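Local coordinates for protein putative MAR1 (PDB 1X9G) that is of unknown function but belongs to the isochorismatase superfamily of alpha/beta proteins and has been put forward as a putative MAR1 ribonuclease, at residues 60-65 and 80-85. Residues are numbered along the deposited sequence; the frame is centred on the assembly and turned at random.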
loop_
_atom_site.group_PDB
_atom_site.type_symbol
_atom_site.label_atom_id
_atom_site.label_comp_id
_atom_site.label_asym_id
_atom_site.label_seq_id
_atom_site.Cartn_x
_atom_site.Cartn_y
_atom_site.Cartn_z
ATOM N N THR A 60 4.517 0.890 32.164
ATOM C CA THR A 60 3.665 0.095 31.307
ATOM C C THR A 60 2.638 -0.675 32.129
ATOM O O THR A 60 2.993 -1.325 33.108
ATOM C CB THR A 60 4.481 -0.910 30.458
ATOM O OG1 THR A 60 5.078 -1.886 31.307
ATOM C CG2 THR A 60 5.576 -0.228 29.692
ATOM N N LYS A 61 1.370 -0.576 31.736
ATOM C CA LYS A 61 0.312 -1.456 32.223
ATOM C C LYS A 61 0.107 -2.635 31.258
ATOM O O LYS A 61 0.473 -2.558 30.069
ATOM C CB LYS A 61 -1.010 -0.685 32.343
ATOM C CG LYS A 61 -0.838 0.689 33.018
ATOM C CD LYS A 61 -2.310 1.458 32.823
ATOM C CE LYS A 61 -1.902 2.904 33.693
ATOM N NZ LYS A 61 -3.188 3.737 33.625
ATOM N N TYR A 62 -0.503 -3.709 31.756
ATOM C CA TYR A 62 -0.806 -4.864 30.912
ATOM C C TYR A 62 -2.273 -5.262 31.089
ATOM O O TYR A 62 -2.760 -5.406 32.214
ATOM C CB TYR A 62 0.133 -6.004 31.269
ATOM C CG TYR A 62 0.212 -7.106 30.255
ATOM C CD1 TYR A 62 1.326 -7.220 29.409
ATOM C CD2 TYR A 62 -0.828 -8.060 30.133
ATOM C CE1 TYR A 62 1.413 -8.232 28.472
ATOM C CE2 TYR A 62 -0.748 -9.089 29.202
ATOM C CZ TYR A 62 0.377 -9.164 28.379
ATOM O OH TYR A 62 0.472 -10.178 27.471
ATOM N N ILE A 63 -2.984 -5.439 29.981
ATOM C CA ILE A 63 -4.440 -5.539 30.008
ATOM C C ILE A 63 -4.920 -6.735 29.154
ATOM O O ILE A 63 -4.488 -6.918 28.021
ATOM C CB ILE A 63 -5.096 -4.174 29.588
ATOM C CG1 ILE A 63 -4.570 -3.026 30.461
ATOM C CG2 ILE A 63 -6.644 -4.223 29.581
ATOM C CD1 ILE A 63 -5.027 -1.644 29.998
ATOM N N VAL A 64 -5.788 -7.560 29.714
ATOM C CA VAL A 64 -6.291 -8.747 29.053
ATOM C C VAL A 64 -7.778 -8.511 29.010
ATOM O O VAL A 64 -8.388 -8.229 30.036
ATOM C CB VAL A 64 -6.024 -10.011 29.913
ATOM C CG1 VAL A 64 -6.623 -11.257 29.304
ATOM C CG2 VAL A 64 -4.509 -10.190 30.178
ATOM N N THR A 65 -8.364 -8.578 27.820
ATOM C CA THR A 65 -9.825 -8.638 27.722
ATOM C C THR A 65 -10.197 -10.068 27.335
ATOM O O THR A 65 -9.502 -10.700 26.514
ATOM C CB THR A 65 -10.399 -7.668 26.666
ATOM O OG1 THR A 65 -9.976 -8.107 25.385
ATOM C CG2 THR A 65 -9.902 -6.277 26.861
ATOM N N THR A 80 1.165 -16.876 30.412
ATOM C CA THR A 80 1.445 -16.542 31.790
ATOM C C THR A 80 1.453 -15.041 32.043
ATOM O O THR A 80 2.479 -14.377 31.977
ATOM C CB THR A 80 2.691 -17.260 32.360
ATOM O OG1 THR A 80 3.490 -17.784 31.295
ATOM C CG2 THR A 80 2.224 -18.440 33.284
ATOM N N LEU A 81 0.254 -14.546 32.330
ATOM C CA LEU A 81 -0.024 -13.179 32.749
ATOM C C LEU A 81 0.902 -12.644 33.837
ATOM O O LEU A 81 1.300 -13.393 34.742
ATOM C CB LEU A 81 -1.465 -13.106 33.286
ATOM C CG LEU A 81 -2.666 -13.236 32.345
ATOM C CD1 LEU A 81 -2.302 -12.629 30.963
ATOM C CD2 LEU A 81 -3.174 -14.682 32.240
ATOM N N PRO A 82 1.214 -11.337 33.782
ATOM C CA PRO A 82 1.914 -10.688 34.889
ATOM C C PRO A 82 0.969 -10.547 36.091
ATOM O O PRO A 82 -0.250 -10.484 35.899
ATOM C CB PRO A 82 2.270 -9.305 34.324
ATOM C CG PRO A 82 1.930 -9.328 32.884
ATOM C CD PRO A 82 0.919 -10.397 32.691
ATOM N N LYS A 83 1.506 -10.495 37.314
ATOM C CA LYS A 83 0.645 -10.339 38.498
ATOM C C LYS A 83 -0.096 -9.008 38.459
ATOM O O LYS A 83 -1.212 -8.894 38.973
ATOM C CB LYS A 83 1.437 -10.461 39.814
ATOM C CG LYS A 83 2.364 -11.650 39.887
ATOM C CD LYS A 83 1.616 -12.957 39.659
ATOM C CE LYS A 83 2.568 -14.140 39.708
ATOM N NZ LYS A 83 1.931 -15.282 40.432
ATOM N N THR A 84 0.526 -8.010 37.836
ATOM C CA THR A 84 -0.073 -6.690 37.721
ATOM C C THR A 84 -1.231 -6.577 36.700
ATOM O O THR A 84 -1.863 -5.523 36.623
ATOM C CB THR A 84 1.006 -5.623 37.421
ATOM O OG1 THR A 84 1.959 -6.160 36.502
ATOM C CG2 THR A 84 1.739 -5.215 38.711
ATOM N N ALA A 85 -1.518 -7.645 35.948
ATOM C CA ALA A 85 -2.494 -7.597 34.820
ATOM C C ALA A 85 -3.923 -7.106 35.149
ATOM O O ALA A 85 -4.496 -7.506 36.160
ATOM C CB ALA A 85 -2.564 -8.966 34.104
#
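L81 meets V64 and Y62 where the loop leading into strand 86-90, outermost in this chain's sheet, folds back over strand 60-67, the next strand inward in the parallel sheet of this isochorismatase-like alpha/beta fold. Three residues of the loop, L81, P82 and A85, cover two of the strand, Y62 and V64, whose CB atoms both face it. No hydrogen bond crosses between 60-65 and 80-85, and the summed buried surface is 229 Å², so the contact is small and mostly apolar. In L81 the CD1 branch does the touching: it lies 3.4 Å from V64 CG2 and, more loosely, 4.2 Å from Y62 CE2, which it approaches obliquely. With chi1 at 176°, V64 CG1 is anti to the backbone N, which leaves CG2, beside that N, as the branch that meets L81 CD1.

P82 follows with a CH-pi contact. Its CG sits 4.1 Å from the centroid of the Y62 ring, 20° off the normal and hence over the face, though displaced toward the rim on the side of Y62 CG; P82 CD lies 3.9 Å from Y62 CD2. The phenol itself is fixed at its far end by helix 39-55, where OH hydrogen-bonds to the A46 carbonyl oxygen, and H53 and E54 of the same helix also touch P82. From P82 to A85 the chain makes a type I beta turn, closed by A85 N bonding to P82 O at 3.1 Å. This reversal brings A85 alongside the strand just before H86 pairs with Y62 through backbone hydrogen bonding. The A85 methyl touches the Y62 ring only loosely and obliquely, CB to CD2 4.4 Å; closer is the CA-H...O contact, in which A85 CA stands 3.4 Å from Y62 O with an angle of 141° at the hydrogen.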